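Local coordinates for PILI retraction protein PILT (Thermus thermophilus, PDB 5FL3) that probably binds and hydrolyses ATP as a motor of the GSP E secretion ATPase family, and is named for the retraction of pili, at residues A[213-218]-A[222-227]; A[297-302]-A[314-319]; A[127-132]-A[155-160]. All coordinates share one frame; numbering follows the deposited sequence.

Contact 1: A[213-218]-A[222-227]; sequences GEMRDR and EAALMA
Arg218 and Glu222 are joined by an i to i+4 backbone bond, Glu222 N to Arg218 O at 2.8 Å, which closes the first turn of helix 218-230 just after the loop from strand 209-212. The two long side chains run side by side in the same direction, and both touch Phe254. Arg218 has CG anti to the backbone N (chi1 162°) and bends at chi2, and this carries its guanidinium over to Glu222. There NH1 forms a salt bridge with Glu222 OE1, whose modelled separation is too short to be relied on. The two planes are 77° apart, so the groups are not paired flat against each other, and OE1 is the oxygen at the guanidinium edge. Arg218 NH2 has a second acid partner, Glu258; with an alanine here, both carboxylates would probably lose their positive mate. Met215 SD lies 4.0 Å from Ala224 CB, a methyl that can touch both the flexible thioether and Leu199 of helix 195-202. A strand leading through a short loop into a helix is characteristic of the alpha/beta core of P-loop ATPases, and this strand and loop probably belong to the Walker B region.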
# COMPACT_ATOMS: atom_id res chain seq x y z
N GLY A 213 2.35 6.27 5.94
CA GLY A 213 1.42 5.37 5.25
C GLY A 213 0.53 6.01 4.20
O GLY A 213 0.32 5.46 3.13
N GLU A 214 0.01 7.20 4.52
CA GLU A 214 -0.75 7.97 3.54
C GLU A 214 -0.80 9.43 3.94
O GLU A 214 -0.57 9.77 5.10
CB GLU A 214 -2.16 7.41 3.38
CG GLU A 214 -2.79 6.96 4.65
CD GLU A 214 -4.03 6.11 4.44
OE1 GLU A 214 -4.93 6.54 3.69
OE2 GLU A 214 -4.10 5.02 5.06
N MET A 215 -1.06 10.29 2.95
CA MET A 215 -1.12 11.74 3.12
C MET A 215 -2.52 12.25 2.78
O MET A 215 -2.98 12.12 1.65
CB MET A 215 -0.09 12.43 2.24
CG MET A 215 1.33 11.90 2.40
SD MET A 215 2.50 12.57 1.17
CE MET A 215 1.52 12.46 -0.34
N ARG A 216 -3.20 12.83 3.76
CA ARG A 216 -4.61 13.18 3.58
C ARG A 216 -4.79 14.70 3.73
O ARG A 216 -5.66 15.30 3.12
CB ARG A 216 -5.46 12.39 4.59
CG ARG A 216 -4.89 10.98 4.87
CD ARG A 216 -5.60 10.22 6.00
NE ARG A 216 -6.84 9.60 5.56
CZ ARG A 216 -8.04 9.86 6.09
NH1 ARG A 216 -8.13 10.72 7.11
NH2 ARG A 216 -9.13 9.26 5.61
N ASP A 217 -3.93 15.29 4.53
CA ASP A 217 -3.88 16.73 4.76
C ASP A 217 -3.02 17.46 3.76
O ASP A 217 -2.14 16.87 3.15
CB ASP A 217 -3.32 17.00 6.15
CG ASP A 217 -4.26 16.61 7.22
OD1 ASP A 217 -5.45 16.91 7.06
OD2 ASP A 217 -3.82 16.00 8.22
N ARG A 218 -3.23 18.75 3.63
CA ARG A 218 -2.22 19.61 3.03
C ARG A 218 -1.03 19.66 4.00
O ARG A 218 0.14 19.71 3.58
CB ARG A 218 -2.79 21.00 2.77
CG ARG A 218 -1.76 22.06 2.56
CD ARG A 218 -2.17 23.34 3.24
NE ARG A 218 -1.29 24.42 2.83
CZ ARG A 218 -0.11 24.65 3.39
NH1 ARG A 218 0.29 23.87 4.39
NH2 ARG A 218 0.66 25.66 2.96
N GLU A 222 2.64 18.68 2.89
CA GLU A 222 3.70 19.69 2.96
C GLU A 222 4.84 19.21 3.86
O GLU A 222 6.02 19.36 3.52
CB GLU A 222 3.16 21.03 3.46
CG GLU A 222 4.15 22.19 3.30
CD GLU A 222 3.54 23.55 3.64
OE1 GLU A 222 2.68 23.60 4.54
OE2 GLU A 222 3.92 24.57 3.02
N ALA A 223 4.47 18.62 5.00
CA ALA A 223 5.45 18.18 5.98
C ALA A 223 6.32 17.11 5.36
O ALA A 223 7.54 17.12 5.51
CB ALA A 223 4.77 17.65 7.24
N ALA A 224 5.67 16.20 4.64
CA ALA A 224 6.38 15.12 3.98
C ALA A 224 7.33 15.65 2.91
O ALA A 224 8.44 15.16 2.77
CB ALA A 224 5.40 14.14 3.40
N LEU A 225 6.89 16.65 2.15
CA LEU A 225 7.73 17.22 1.10
C LEU A 225 8.96 17.86 1.71
O LEU A 225 10.09 17.63 1.24
CB LEU A 225 6.97 18.25 0.28
CG LEU A 225 5.96 17.69 -0.71
CD1 LEU A 225 4.94 18.75 -1.05
CD2 LEU A 225 6.64 17.23 -1.97
N MET A 226 8.73 18.65 2.77
CA MET A 226 9.78 19.34 3.50
C MET A 226 10.81 18.35 4.07
O MET A 226 12.03 18.51 3.90
CB MET A 226 9.18 20.18 4.62
CG MET A 226 8.33 21.38 4.14
SD MET A 226 9.27 22.52 3.07
CE MET A 226 10.56 23.05 4.20
N ALA A 227 10.30 17.33 4.75
CA ALA A 227 11.12 16.25 5.26
C ALA A 227 12.02 15.68 4.15
O ALA A 227 13.21 15.44 4.37
CB ALA A 227 10.23 15.17 5.86

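Contact 2: A[297-302]-A[314-319]; sequences TPYVRE and KEAMME
Val300 and Ala316 mark the nearest approach of the two backbones, 7.1 Å between their CA atoms, where short helices 298-305 and 313-318 meet while running in roughly opposite directions. No hydrogen bond joins the segments; the contact is small and apolar, and Ala316 CB is the atom on which it centres. Tyr299 reaches this methyl with the rim of its ring, CE2 lying 4.2 Å from Ala316 CB, and the methyl sits near the plane of the ring and not over a face. CG of Tyr299 is anti to the backbone N (chi1 174°), which swings the ring out toward the other helix. The buried, branched Val300 adds CG2, at 4.4 Å from Ala316 CB. Alanine suits the middle because one methyl can meet both. Tyrosine suits this exposed place, its ring edge packing while its OH makes a weak hydrogen bond to Gln312. The start of the first helix is fixed by Thr297, an N-cap whose OG1 accepts from Val300 N at 3.1 Å. Strand 287-295, outermost of the mixed sheet within this chain, packs against both helices: its Leu294 touches Val300 and Met317.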
# COMPACT_ATOMS: atom_id res chain seq x y z
N THR A 297 14.35 12.23 -13.03
CA THR A 297 15.59 12.66 -13.67
C THR A 297 15.66 14.20 -13.69
O THR A 297 14.66 14.88 -13.41
CB THR A 297 15.68 12.10 -15.09
OG1 THR A 297 14.66 12.70 -15.89
CG2 THR A 297 15.49 10.60 -15.08
N PRO A 298 16.85 14.76 -14.00
CA PRO A 298 16.94 16.21 -14.17
C PRO A 298 15.94 16.75 -15.18
O PRO A 298 15.30 17.78 -14.93
CB PRO A 298 18.37 16.41 -14.67
CG PRO A 298 19.15 15.29 -14.00
CD PRO A 298 18.19 14.13 -13.94
N TYR A 299 15.78 16.05 -16.29
CA TYR A 299 14.84 16.49 -17.31
C TYR A 299 13.41 16.45 -16.77
O TYR A 299 12.66 17.41 -16.94
CB TYR A 299 14.98 15.65 -18.59
CG TYR A 299 13.94 15.97 -19.64
CD1 TYR A 299 14.05 17.09 -20.47
CD2 TYR A 299 12.83 15.15 -19.81
CE1 TYR A 299 13.08 17.38 -21.43
CE2 TYR A 299 11.86 15.42 -20.75
CZ TYR A 299 11.98 16.53 -21.56
OH TYR A 299 10.98 16.77 -22.48
N VAL A 300 13.05 15.37 -16.08
CA VAL A 300 11.70 15.24 -15.53
C VAL A 300 11.41 16.36 -14.53
O VAL A 300 10.28 16.85 -14.42
CB VAL A 300 11.50 13.87 -14.84
CG1 VAL A 300 10.20 13.83 -14.04
CG2 VAL A 300 11.52 12.76 -15.88
N ARG A 301 12.45 16.79 -13.81
CA ARG A 301 12.28 17.84 -12.81
C ARG A 301 11.87 19.15 -13.47
O ARG A 301 11.05 19.89 -12.92
CB ARG A 301 13.55 18.01 -11.99
CG ARG A 301 13.80 16.85 -11.06
CD ARG A 301 14.89 17.14 -10.04
NE ARG A 301 14.73 16.25 -8.89
CZ ARG A 301 15.54 15.23 -8.60
NH1 ARG A 301 16.60 14.97 -9.36
NH2 ARG A 301 15.29 14.47 -7.53
N GLU A 302 12.43 19.44 -14.64
CA GLU A 302 12.04 20.60 -15.42
C GLU A 302 10.55 20.57 -15.70
O GLU A 302 9.85 21.55 -15.48
CB GLU A 302 12.80 20.64 -16.74
CG GLU A 302 14.28 20.71 -16.56
CD GLU A 302 14.67 21.90 -15.72
OE1 GLU A 302 13.96 22.93 -15.79
OE2 GLU A 302 15.68 21.80 -14.98
N LYS A 314 4.36 12.16 -19.99
CA LYS A 314 3.98 10.98 -20.75
C LYS A 314 5.11 10.52 -21.65
O LYS A 314 5.57 9.38 -21.58
CB LYS A 314 2.73 11.27 -21.58
CG LYS A 314 2.19 10.07 -22.36
CD LYS A 314 0.79 10.35 -22.87
CE LYS A 314 0.79 10.98 -24.25
NZ LYS A 314 0.90 9.94 -25.32
N GLU A 315 5.57 11.45 -22.47
CA GLU A 315 6.59 11.16 -23.46
C GLU A 315 7.88 10.76 -22.74
O GLU A 315 8.55 9.81 -23.15
CB GLU A 315 6.78 12.38 -24.39
CG GLU A 315 5.53 12.72 -25.28
CD GLU A 315 4.41 13.56 -24.56
OE1 GLU A 315 4.55 13.89 -23.37
OE2 GLU A 315 3.38 13.86 -25.20
N ALA A 316 8.17 11.45 -21.65
CA ALA A 316 9.36 11.19 -20.84
C ALA A 316 9.40 9.76 -20.33
O ALA A 316 10.45 9.11 -20.33
CB ALA A 316 9.41 12.16 -19.67
N MET A 317 8.25 9.28 -19.87
CA MET A 317 8.13 7.92 -19.37
C MET A 317 8.28 6.88 -20.49
O MET A 317 9.02 5.89 -20.37
CB MET A 317 6.80 7.74 -18.65
CG MET A 317 6.86 8.12 -17.17
SD MET A 317 5.30 7.97 -16.30
CE MET A 317 4.39 9.31 -17.05
N MET A 318 7.58 7.13 -21.60
CA MET A 318 7.60 6.21 -22.72
C MET A 318 8.99 6.03 -23.32
O MET A 318 9.27 5.01 -23.93
CB MET A 318 6.61 6.68 -23.78
CG MET A 318 5.19 6.73 -23.26
SD MET A 318 3.99 7.20 -24.51
CE MET A 318 4.12 5.81 -25.63
N GLU A 319 9.86 7.02 -23.14
CA GLU A 319 11.21 6.93 -23.65
C GLU A 319 12.24 6.79 -22.53
O GLU A 319 13.45 6.83 -22.76
CB GLU A 319 11.54 8.18 -24.48
CG GLU A 319 10.71 8.36 -25.75
CD GLU A 319 10.44 9.84 -26.05
OE1 GLU A 319 11.34 10.70 -25.83
OE2 GLU A 319 9.31 10.15 -26.50

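Contact 3: A[127-132]-A[155-160]; sequences SLAAKE and DHINLH
Ala129 packs against His156 and Ile157 in a buried helix-to-helix contact of the P-loop ATPase domain, between the last turn of helix 122-130 and the C-terminal part of helix 146-160. The second helix is the one that begins at the Walker A loop, with Lys146 and Ser147 at the bound ADP, so the contact lies at its far end from the phosphates. The helices come near each other, 6.3 Å between the CA atoms of Ala129 and Ile157, and alanine is well suited to such a meeting because it brings only a methyl to it. No hydrogen bond crosses the contact. Ile157 supplies the purely apolar part: CG1 is anti to the carbonyl carbon (chi1 -69°), and this turns the longer branch toward the methyl, 3.9 Å from Ala129 CB. His156 serves a mixed place well, since its carbon side can pack while ND1 is hydrogen-bonded to a glycerol, probably from the crystallisation liquor. Nearby, Leu128 touches Leu271 and Leu274, which lays the first helix on strand 270-280. In His156, CG anti to the backbone N (chi1 179°) carries the imidazole toward the other helix, where the methyl of Ala129 lies at its edge, near the ring plane, CD2 3.6 Å from Ala129 CB.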
# COMPACT_ATOMS: atom_id res chain seq x y z
N SER A 127 17.65 0.99 -6.95
CA SER A 127 18.15 2.31 -7.28
C SER A 127 17.48 3.37 -6.39
O SER A 127 18.15 4.24 -5.83
CB SER A 127 17.90 2.60 -8.76
OG SER A 127 18.40 3.87 -9.10
N LEU A 128 16.16 3.28 -6.25
CA LEU A 128 15.38 4.18 -5.40
C LEU A 128 15.74 4.02 -3.92
O LEU A 128 15.82 5.01 -3.18
CB LEU A 128 13.89 3.92 -5.60
CG LEU A 128 13.22 4.41 -6.88
CD1 LEU A 128 11.84 3.77 -7.03
CD2 LEU A 128 13.12 5.94 -6.92
N ALA A 129 15.95 2.77 -3.50
CA ALA A 129 16.37 2.46 -2.12
C ALA A 129 17.73 3.07 -1.81
O ALA A 129 18.02 3.40 -0.66
CB ALA A 129 16.40 0.94 -1.89
N ALA A 130 18.57 3.22 -2.83
CA ALA A 130 19.94 3.69 -2.64
C ALA A 130 20.02 5.19 -2.40
O ALA A 130 20.96 5.67 -1.79
CB ALA A 130 20.80 3.31 -3.86
N LYS A 131 19.03 5.94 -2.89
CA LYS A 131 19.00 7.38 -2.63
C LYS A 131 18.84 7.61 -1.14
O LYS A 131 18.16 6.86 -0.46
CB LYS A 131 17.86 8.05 -3.38
CG LYS A 131 17.67 7.58 -4.80
CD LYS A 131 18.74 8.11 -5.74
CE LYS A 131 18.32 7.88 -7.18
NZ LYS A 131 19.45 7.91 -8.13
N GLU A 132 19.47 8.64 -0.63
CA GLU A 132 19.37 8.88 0.79
C GLU A 132 18.59 10.17 1.10
O GLU A 132 18.46 10.56 2.26
CB GLU A 132 20.77 8.90 1.42
CG GLU A 132 21.72 9.99 0.92
CD GLU A 132 23.08 9.90 1.60
OE1 GLU A 132 23.12 9.88 2.86
OE2 GLU A 132 24.11 9.87 0.89
N ASP A 155 12.12 -3.51 3.54
CA ASP A 155 12.85 -4.74 3.84
C ASP A 155 14.22 -4.75 3.17
O ASP A 155 15.19 -5.23 3.72
CB ASP A 155 12.02 -5.95 3.39
CG ASP A 155 12.68 -7.28 3.71
OD1 ASP A 155 12.81 -7.60 4.91
OD2 ASP A 155 13.04 -8.01 2.75
N HIS A 156 14.27 -4.20 1.97
CA HIS A 156 15.49 -4.17 1.20
C HIS A 156 16.51 -3.27 1.83
O HIS A 156 17.69 -3.60 1.89
CB HIS A 156 15.24 -3.69 -0.22
CG HIS A 156 16.48 -3.62 -1.04
ND1 HIS A 156 17.09 -4.75 -1.55
CD2 HIS A 156 17.24 -2.57 -1.42
CE1 HIS A 156 18.17 -4.39 -2.23
NE2 HIS A 156 18.28 -3.08 -2.16
N ILE A 157 16.02 -2.11 2.27
CA ILE A 157 16.81 -1.14 3.03
C ILE A 157 17.31 -1.75 4.35
O ILE A 157 18.50 -1.67 4.69
CB ILE A 157 15.97 0.12 3.30
CG1 ILE A 157 15.74 0.88 2.00
CG2 ILE A 157 16.64 1.02 4.32
CD1 ILE A 157 14.75 1.99 2.12
N ASN A 158 16.39 -2.37 5.07
CA ASN A 158 16.66 -2.95 6.37
C ASN A 158 17.76 -4.01 6.27
O ASN A 158 18.46 -4.28 7.25
CB ASN A 158 15.36 -3.55 6.95
CG ASN A 158 15.54 -4.26 8.30
OD1 ASN A 158 16.41 -3.91 9.11
ND2 ASN A 158 14.70 -5.26 8.53
N LEU A 159 17.92 -4.63 5.11
CA LEU A 159 18.84 -5.74 5.09
C LEU A 159 20.13 -5.46 4.32
O LEU A 159 21.00 -6.32 4.26
CB LEU A 159 18.12 -6.99 4.57
CG LEU A 159 17.85 -7.35 3.13
CD1 LEU A 159 19.00 -8.19 2.63
CD2 LEU A 159 16.54 -8.13 3.03
N HIS A 160 20.29 -4.25 3.80
CA HIS A 160 21.53 -3.87 3.13
C HIS A 160 22.10 -2.55 3.64
O HIS A 160 23.19 -2.19 3.24
CB HIS A 160 21.35 -3.77 1.61
CG HIS A 160 21.08 -5.08 0.95
ND1 HIS A 160 20.05 -5.27 0.06
CD2 HIS A 160 21.70 -6.27 1.07
CE1 HIS A 160 20.05 -6.52 -0.35
NE2 HIS A 160 21.04 -7.16 0.26

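In the fold
From the N terminus the chain makes contact 3 first, then contact 1, then contact 2; each loop closes before the next opens, so none is enclosed by or crosses another. Contact 3 closes a loop holding strand 134-139 and the Walker A loop, tying the helices before and after that strand together. Contact 1 is the most local, joining the loop after strand 209-212 of the same sheet to the first turns of helix 218-230. Contact 2 closes the turn between helices 298-305 and 313-318, beside strand 287-295. Their centres are about 21 to 24 Å apart and no two touch, so they lie in separate regions around one mixed sheet.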